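PDB 1PZ7: agrin from Gallus gallus, which helps organise the neuromuscular junction from the basal lamina, its activity modulated by alternative splicing and calcium binding. Local coordinates for residues A[16-28]-A[146-158]. Sequence-based numbering, arbitrary orientation.
Sequences AFDGRTYMEYHNA and TDGALWLGGMERL
The indole of W151 lies between E24 on one face and the backbone of M155 and E156 on the other. E24 CB sits over the face, 3.4 Å from the centroid of the six-membered ring, a CH-pi contact. With CG anti to the backbone N (chi1 -179°) and the chain extended beyond it, E24 runs out across the ring until its carboxylate lies nearly parallel to the indole, over its CZ2-CH2 rim, planes 14° apart. On the opposite face E156 N is over the ring centre. The phenol of Y22 lies alongside the indole with its plane turned by 39°; the benzo edge of W151 and the carbonyl of R20 lie at its edge, in its plane. M155 O lies above one of its faces, toward the rim, and Y22 CE2 reaches E156 CB at 3.9 Å.

On the other side of the sheet, F17 crosses L152 at about a right angle, CZ to CD2 3.9 Å, while the Y25 ring turns an edge to L152 CB. The hydroxyl of Y25 is hydrogen-bonded to L188 O, and I176 of the facing sheet also packs on F17 and L152.

Between these two layers the backbones pair antiparallel. M23 and L152 exchange two hydrogen bonds, as do Y25 and L150, where Y25 N to L150 O is 2.7 Å; N27 N to G148 O, at 3.0 Å, extends the pairing beyond the strands. A water bridges G19 O and G153 O. Strand 23-26, outermost in its sheet, thus joins strand 149-152, with L150 and L152 packed against V181 and I176 of the second sheet: the antiparallel beta-sandwich, or jelly roll, of laminin G domains.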
ATOM      1  N   ALA A  16      10.117  -6.106 -10.191  1.00  9.08           N
ATOM      2  CA  ALA A  16       9.427  -5.401 -11.261  1.00  9.17           C
ATOM      3  C   ALA A  16       7.961  -5.793 -11.312  1.00  8.89           C
ATOM      4  O   ALA A  16       7.611  -6.951 -11.080  1.00  8.79           O
ATOM      5  CB  ALA A  16      10.087  -5.692 -12.595  1.00  9.29           C
ATOM      6  N   PHE A  17       7.124  -4.810 -11.630  1.00  8.62           N
ATOM      7  CA  PHE A  17       5.683  -4.979 -11.749  1.00  8.45           C
ATOM      8  C   PHE A  17       5.289  -4.534 -13.150  1.00  8.38           C
ATOM      9  O   PHE A  17       5.624  -3.425 -13.566  1.00  8.45           O
ATOM     10  CB  PHE A  17       4.970  -4.147 -10.680  1.00  8.35           C
ATOM     11  CG  PHE A  17       5.200  -4.654  -9.288  1.00  8.95           C
ATOM     12  CD1 PHE A  17       4.221  -5.379  -8.632  1.00  9.33           C
ATOM     13  CD2 PHE A  17       6.412  -4.444  -8.649  1.00  9.52           C
ATOM     14  CE1 PHE A  17       4.444  -5.866  -7.363  1.00  9.42           C
ATOM     15  CE2 PHE A  17       6.632  -4.931  -7.385  1.00 10.27           C
ATOM     16  CZ  PHE A  17       5.649  -5.643  -6.741  1.00 10.49           C
ATOM     17  N   ASP A  18       4.597  -5.400 -13.884  1.00  8.36           N
ATOM     18  CA  ASP A  18       4.280  -5.119 -15.283  1.00  8.65           C
ATOM     19  C   ASP A  18       2.847  -4.666 -15.542  1.00  8.75           C
ATOM     20  O   ASP A  18       2.455  -4.504 -16.692  1.00  8.64           O
ATOM     21  CB  ASP A  18       4.589  -6.347 -16.141  1.00  8.40           C
ATOM     22  CG  ASP A  18       3.644  -7.507 -15.876  1.00  9.00           C
ATOM     23  OD1 ASP A  18       3.823  -8.566 -16.514  1.00 10.69           O
ATOM     24  OD2 ASP A  18       2.696  -7.447 -15.067  1.00  9.08           O
ATOM     25  N   GLY A  19       2.072  -4.452 -14.485  1.00  9.25           N
ATOM     26  CA  GLY A  19       0.684  -4.047 -14.640  1.00  9.62           C
ATOM     27  C   GLY A  19      -0.295  -5.152 -14.283  1.00 10.14           C
ATOM     28  O   GLY A  19      -1.445  -4.876 -13.936  1.00 10.12           O
ATOM     29  N   ARG A  20       0.148  -6.402 -14.399  1.00 10.67           N
ATOM     30  CA  ARG A  20      -0.663  -7.549 -14.000  1.00 11.59           C
ATOM     31  C   ARG A  20      -0.068  -8.203 -12.763  1.00 12.18           C
ATOM     32  O   ARG A  20      -0.664  -9.113 -12.182  1.00 14.02           O
ATOM     33  CB  ARG A  20      -0.702  -8.593 -15.106  1.00 11.78           C
ATOM     34  CG  ARG A  20      -1.380  -8.163 -16.367  1.00 12.28           C
ATOM     35  CD  ARG A  20      -1.136  -9.143 -17.491  1.00 12.80           C
ATOM     36  NE  ARG A  20       0.291  -9.220 -17.807  1.00 13.13           N
ATOM     37  CZ  ARG A  20       0.885 -10.241 -18.412  1.00 13.52           C
ATOM     38  NH1 ARG A  20       0.192 -11.313 -18.782  1.00 13.34           N
ATOM     39  NH2 ARG A  20       2.186 -10.190 -18.647  1.00 13.92           N
ATOM     40  N   THR A  21       1.125  -7.761 -12.389  1.00 12.18           N
ATOM     41  CA  THR A  21       1.834  -8.305 -11.245  1.00 12.04           C
ATOM     42  C   THR A  21       1.247  -7.810  -9.951  1.00 12.20           C
ATOM     43  O   THR A  21       1.127  -6.611  -9.734  1.00 12.13           O
ATOM     44  CB  THR A  21       3.299  -7.841 -11.254  1.00 12.17           C
ATOM     45  OG1 THR A  21       3.887  -8.056 -12.540  1.00 11.86           O
ATOM     46  CG2 THR A  21       4.144  -8.672 -10.281  1.00 12.15           C
ATOM     47  N   TYR A  22       0.894  -8.726  -9.073  1.00 12.33           N
ATOM     48  CA  TYR A  22       0.494  -8.321  -7.748  1.00 12.63           C
ATOM     49  C   TYR A  22       0.780  -9.468  -6.800  1.00 12.33           C
ATOM     50  O   TYR A  22       0.573 -10.639  -7.132  1.00 12.51           O
ATOM     51  CB  TYR A  22      -0.960  -7.853  -7.705  1.00 13.05           C
ATOM     52  CG  TYR A  22      -1.966  -8.924  -8.011  1.00 13.95           C
ATOM     53  CD1 TYR A  22      -2.170  -9.371  -9.306  1.00 16.28           C
ATOM     54  CD2 TYR A  22      -2.720  -9.488  -7.003  1.00 15.87           C
ATOM     55  CE1 TYR A  22      -3.103 -10.356  -9.582  1.00 16.72           C
ATOM     56  CE2 TYR A  22      -3.652 -10.467  -7.266  1.00 16.12           C
ATOM     57  CZ  TYR A  22      -3.841 -10.898  -8.550  1.00 16.83           C
ATOM     58  OH  TYR A  22      -4.776 -11.878  -8.791  1.00 17.90           O
ATOM     59  N   MET A  23       1.324  -9.122  -5.642  1.00 12.12           N
ATOM     60  CA  MET A  23       1.700 -10.111  -4.648  1.00 12.42           C
ATOM     61  C   MET A  23       0.837 -10.004  -3.438  1.00 12.08           C
ATOM     62  O   MET A  23       0.546  -8.907  -2.970  1.00 11.14           O
ATOM     63  CB  MET A  23       3.129  -9.913  -4.167  1.00 12.93           C
ATOM     64  CG  MET A  23       4.153 -10.402  -5.102  1.00 14.80           C
ATOM     65  SD  MET A  23       4.309  -9.199  -6.360  1.00 18.66           S
ATOM     66  CE  MET A  23       6.031  -9.044  -6.390  1.00 17.63           C
ATOM     67  N   GLU A  24       0.462 -11.157  -2.915  1.00 12.08           N
ATOM     68  CA  GLU A  24      -0.329 -11.230  -1.713  1.00 12.68           C
ATOM     69  C   GLU A  24       0.575 -11.611  -0.558  1.00 12.94           C
ATOM     70  O   GLU A  24       1.417 -12.502  -0.685  1.00 11.98           O
ATOM     71  CB  GLU A  24      -1.405 -12.290  -1.863  1.00 12.64           C
ATOM     72  CG  GLU A  24      -2.303 -12.412  -0.651  1.00 14.10           C
ATOM     73  CD  GLU A  24      -3.233 -13.599  -0.743  1.00 15.41           C
ATOM     74  OE1 GLU A  24      -4.110 -13.727   0.137  1.00 18.49           O
ATOM     75  OE2 GLU A  24      -3.085 -14.400  -1.692  1.00 15.99           O
ATOM     76  N   TYR A  25       0.389 -10.939   0.570  1.00 13.92           N
ATOM     77  CA  TYR A  25       1.135 -11.234   1.782  1.00 14.85           C
ATOM     78  C   TYR A  25       0.147 -11.292   2.935  1.00 16.82           C
ATOM     79  O   TYR A  25      -1.001 -10.873   2.796  1.00 16.32           O
ATOM     80  CB  TYR A  25       2.188 -10.151   2.043  1.00 14.55           C
ATOM     81  CG  TYR A  25       3.150  -9.958   0.895  1.00 13.23           C
ATOM     82  CD1 TYR A  25       2.857  -9.086  -0.140  1.00 12.34           C
ATOM     83  CD2 TYR A  25       4.345 -10.659   0.839  1.00 11.67           C
ATOM     84  CE1 TYR A  25       3.727  -8.914  -1.194  1.00 12.38           C
ATOM     85  CE2 TYR A  25       5.226 -10.491  -0.214  1.00 11.23           C
ATOM     86  CZ  TYR A  25       4.914  -9.616  -1.227  1.00 12.15           C
ATOM     87  OH  TYR A  25       5.793  -9.462  -2.278  1.00 12.91           O
ATOM     88  N   HIS A  26       0.581 -11.841   4.063  1.00 19.56           N
ATOM     89  CA  HIS A  26      -0.245 -11.864   5.260  1.00 21.67           C
ATOM     90  C   HIS A  26       0.573 -11.285   6.411  1.00 23.27           C
ATOM     91  O   HIS A  26       1.762 -11.582   6.531  1.00 23.80           O
ATOM     92  CB  HIS A  26      -0.690 -13.292   5.578  1.00 21.93           C
ATOM     93  CG  HIS A  26      -1.445 -13.421   6.866  1.00 23.38           C
ATOM     94  ND1 HIS A  26      -0.826 -13.421   8.098  1.00 25.29           N
ATOM     95  CD2 HIS A  26      -2.767 -13.572   7.112  1.00 25.27           C
ATOM     96  CE1 HIS A  26      -1.733 -13.559   9.046  1.00 25.23           C
ATOM     97  NE2 HIS A  26      -2.920 -13.651   8.475  1.00 25.94           N
ATOM     98  N   ASN A  27      -0.050 -10.450   7.242  1.00 25.04           N
ATOM     99  CA  ASN A  27       0.635  -9.871   8.399  1.00 26.36           C
ATOM    100  C   ASN A  27       1.270 -10.992   9.227  1.00 27.34           C
ATOM    101  O   ASN A  27       0.758 -11.378  10.276  1.00 27.88           O
ATOM    102  CB  ASN A  27      -0.335  -9.037   9.249  1.00 26.57           C
ATOM    103  CG  ASN A  27      -1.199  -9.885  10.163  1.00 27.45           C
ATOM    104  OD1 ASN A  27      -1.085  -9.811  11.391  1.00 29.61           O
ATOM    105  ND2 ASN A  27      -2.076 -10.689   9.573  1.00 28.87           N
ATOM    106  N   ALA A  28       2.403 -11.498   8.747  1.00 28.42           N
ATOM    107  CA  ALA A  28       3.039 -12.672   9.343  1.00 29.06           C
ATOM    108  C   ALA A  28       4.174 -12.356  10.327  1.00 29.75           C
ATOM    109  O   ALA A  28       4.889 -13.262  10.766  1.00 30.15           O
ATOM    110  CB  ALA A  28       3.538 -13.593   8.236  1.00 29.08           C
ATOM    111  N   THR A 146      -9.402  -6.008   9.892  1.00 10.24           N
ATOM    112  CA  THR A 146      -8.849  -6.756   8.773  1.00 10.50           C
ATOM    113  C   THR A 146      -8.410  -8.161   9.154  1.00 10.91           C
ATOM    114  O   THR A 146      -8.220  -8.472  10.331  1.00 11.56           O
ATOM    115  CB  THR A 146      -7.641  -5.990   8.187  1.00 10.58           C
ATOM    116  OG1 THR A 146      -7.050  -6.750   7.125  1.00  9.86           O
ATOM    117  CG2 THR A 146      -6.520  -5.853   9.216  1.00 10.73           C
ATOM    118  N   ASP A 147      -8.252  -9.003   8.138  1.00 10.94           N
ATOM    119  CA  ASP A 147      -7.761 -10.360   8.317  1.00 11.34           C
ATOM    120  C   ASP A 147      -6.238 -10.374   8.238  1.00 11.43           C
ATOM    121  O   ASP A 147      -5.606 -11.396   8.497  1.00 11.96           O
ATOM    122  CB  ASP A 147      -8.362 -11.294   7.260  1.00 11.49           C
ATOM    123  CG  ASP A 147      -7.990 -10.897   5.835  1.00 11.60           C
ATOM    124  OD1 ASP A 147      -8.231 -11.715   4.914  1.00 14.47           O
ATOM    125  OD2 ASP A 147      -7.469  -9.798   5.537  1.00 11.32           O
ATOM    126  N   GLY A 148      -5.650  -9.236   7.876  1.00 11.22           N
ATOM    127  CA  GLY A 148      -4.211  -9.124   7.747  1.00 11.33           C
ATOM    128  C   GLY A 148      -3.711  -9.225   6.314  1.00 11.22           C
ATOM    129  O   GLY A 148      -2.504  -9.175   6.074  1.00 11.63           O
ATOM    130  N   ALA A 149      -4.625  -9.354   5.357  1.00 10.86           N
ATOM    131  CA  ALA A 149      -4.240  -9.474   3.954  1.00 10.69           C
ATOM    132  C   ALA A 149      -3.593  -8.188   3.454  1.00 10.27           C
ATOM    133  O   ALA A 149      -4.021  -7.086   3.801  1.00  9.62           O
ATOM    134  CB  ALA A 149      -5.443  -9.815   3.094  1.00 10.85           C
ATOM    135  N   LEU A 150      -2.568  -8.341   2.623  1.00 10.27           N
ATOM    136  CA  LEU A 150      -1.864  -7.211   2.038  1.00 10.45           C
ATOM    137  C   LEU A 150      -1.518  -7.539   0.593  1.00 10.00           C
ATOM    138  O   LEU A 150      -0.996  -8.613   0.300  1.00  9.89           O
ATOM    139  CB  LEU A 150      -0.594  -6.917   2.838  1.00 10.86           C
ATOM    140  CG  LEU A 150       0.371  -5.892   2.244  1.00 12.28           C
ATOM    141  CD1 LEU A 150      -0.249  -4.526   2.255  1.00 12.72           C
ATOM    142  CD2 LEU A 150       1.680  -5.899   3.023  1.00 13.33           C
ATOM    143  N   TRP A 151      -1.822  -6.618  -0.315  1.00  9.77           N
ATOM    144  CA  TRP A 151      -1.512  -6.803  -1.725  1.00  9.89           C
ATOM    145  C   TRP A 151      -0.581  -5.698  -2.198  1.00  9.54           C
ATOM    146  O   TRP A 151      -0.752  -4.543  -1.834  1.00  9.26           O
ATOM    147  CB  TRP A 151      -2.789  -6.809  -2.570  1.00 10.47           C
ATOM    148  CG  TRP A 151      -3.673  -7.995  -2.326  1.00 12.37           C
ATOM    149  CD1 TRP A 151      -4.698  -8.083  -1.430  1.00 13.92           C
ATOM    150  CD2 TRP A 151      -3.620  -9.260  -2.992  1.00 13.87           C
ATOM    151  NE1 TRP A 151      -5.278  -9.324  -1.492  1.00 15.41           N
ATOM    152  CE2 TRP A 151      -4.635 -10.069  -2.444  1.00 14.26           C
ATOM    153  CE3 TRP A 151      -2.811  -9.797  -3.993  1.00 15.38           C
ATOM    154  CZ2 TRP A 151      -4.864 -11.374  -2.864  1.00 15.86           C
ATOM    155  CZ3 TRP A 151      -3.038 -11.095  -4.409  1.00 15.98           C
ATOM    156  CH2 TRP A 151      -4.059 -11.869  -3.847  1.00 15.98           C
ATOM    157  N   LEU A 152       0.398  -6.065  -3.012  1.00  9.41           N
ATOM    158  CA  LEU A 152       1.358  -5.109  -3.530  1.00  9.89           C
ATOM    159  C   LEU A 152       1.300  -5.096  -5.053  1.00  9.96           C
ATOM    160  O   LEU A 152       1.252  -6.148  -5.679  1.00  9.92           O
ATOM    161  CB  LEU A 152       2.752  -5.513  -3.059  1.00 10.24           C
ATOM    162  CG  LEU A 152       3.918  -4.548  -3.231  1.00 11.89           C
ATOM    163  CD1 LEU A 152       3.726  -3.303  -2.396  1.00 12.60           C
ATOM    164  CD2 LEU A 152       5.204  -5.256  -2.836  1.00 12.51           C
ATOM    165  N   GLY A 153       1.281  -3.897  -5.634  1.00 10.20           N
ATOM    166  CA  GLY A 153       1.296  -3.717  -7.077  1.00 10.55           C
ATOM    167  C   GLY A 153      -0.040  -3.875  -7.774  1.00 10.86           C
ATOM    168  O   GLY A 153      -0.160  -3.648  -8.975  1.00 10.40           O
ATOM    169  N   GLY A 154      -1.054  -4.271  -7.023  1.00 11.35           N
ATOM    170  CA  GLY A 154      -2.345  -4.548  -7.603  1.00 12.30           C
ATOM    171  C   GLY A 154      -3.189  -5.276  -6.592  1.00 12.88           C
ATOM    172  O   GLY A 154      -2.800  -5.411  -5.429  1.00 13.67           O
ATOM    173  N   MET A 155      -4.335  -5.760  -7.047  1.00 14.15           N
ATOM    174  CA  MET A 155      -5.320  -6.344  -6.168  1.00 14.81           C
ATOM    175  C   MET A 155      -6.061  -7.469  -6.854  1.00 15.06           C
ATOM    176  O   MET A 155      -6.304  -7.410  -8.053  1.00 14.86           O
ATOM    177  CB  MET A 155      -6.315  -5.247  -5.830  1.00 15.07           C
ATOM    178  CG  MET A 155      -7.099  -5.455  -4.602  1.00 16.40           C
ATOM    179  SD  MET A 155      -7.399  -3.841  -3.973  1.00 16.66           S
ATOM    180  CE  MET A 155      -8.646  -3.226  -5.086  1.00 16.66           C
ATOM    181  N   GLU A 156      -6.437  -8.486  -6.090  1.00 15.50           N
ATOM    182  CA  GLU A 156      -7.198  -9.588  -6.650  1.00 15.77           C
ATOM    183  C   GLU A 156      -8.624  -9.131  -6.920  1.00 15.87           C
ATOM    184  O   GLU A 156      -9.121  -9.229  -8.039  1.00 15.57           O
ATOM    185  CB  GLU A 156      -7.226 -10.778  -5.690  1.00 15.90           C
ATOM    186  CG  GLU A 156      -8.155 -11.888  -6.147  1.00 16.49           C
ATOM    187  CD  GLU A 156      -8.307 -12.991  -5.125  1.00 17.60           C
ATOM    188  OE1 GLU A 156      -7.335 -13.750  -4.921  1.00 18.48           O
ATOM    189  OE2 GLU A 156      -9.406 -13.108  -4.538  1.00 18.51           O
ATOM    190  N   ARG A 157      -9.262  -8.610  -5.879  1.00 16.46           N
ATOM    191  CA  ARG A 157     -10.654  -8.178  -5.943  1.00 16.96           C
ATOM    192  C   ARG A 157     -10.748  -6.692  -6.280  1.00 17.30           C
ATOM    193  O   ARG A 157     -10.683  -5.840  -5.395  1.00 17.30           O
ATOM    194  CB  ARG A 157     -11.323  -8.470  -4.600  1.00 17.13           C
ATOM    195  CG  ARG A 157     -10.997  -9.868  -4.056  1.00 18.04           C
ATOM    196  CD  ARG A 157     -11.406 -10.084  -2.610  1.00 18.64           C
ATOM    197  NE  ARG A 157     -10.708 -11.204  -1.985  1.00 20.15           N
ATOM    198  CZ  ARG A 157     -10.928 -11.619  -0.742  1.00 21.34           C
ATOM    199  NH1 ARG A 157     -10.249 -12.647  -0.252  1.00 22.10           N
ATOM    200  NH2 ARG A 157     -11.830 -11.008   0.016  1.00 21.23           N
ATOM    201  N   LEU A 158     -10.924  -6.397  -7.565  1.00 17.85           N
ATOM    202  CA  LEU A 158     -10.967  -5.022  -8.060  1.00 18.21           C
ATOM    203  C   LEU A 158     -12.322  -4.338  -7.902  1.00 18.48           C
ATOM    204  O   LEU A 158     -12.385  -3.109  -7.844  1.00 18.71           O
ATOM    205  CB  LEU A 158     -10.571  -4.996  -9.536  1.00 18.33           C
ATOM    206  CG  LEU A 158      -9.171  -5.524  -9.850  1.00 18.71           C
ATOM    207  CD1 LEU A 158      -8.992  -5.650 -11.352  1.00 19.29           C
ATOM    208  CD2 LEU A 158      -8.102  -4.624  -9.246  1.00 18.68           C
TER
HETATM  209  O   HOH W   1      -1.792  -5.474 -10.859  1.00 26.40           O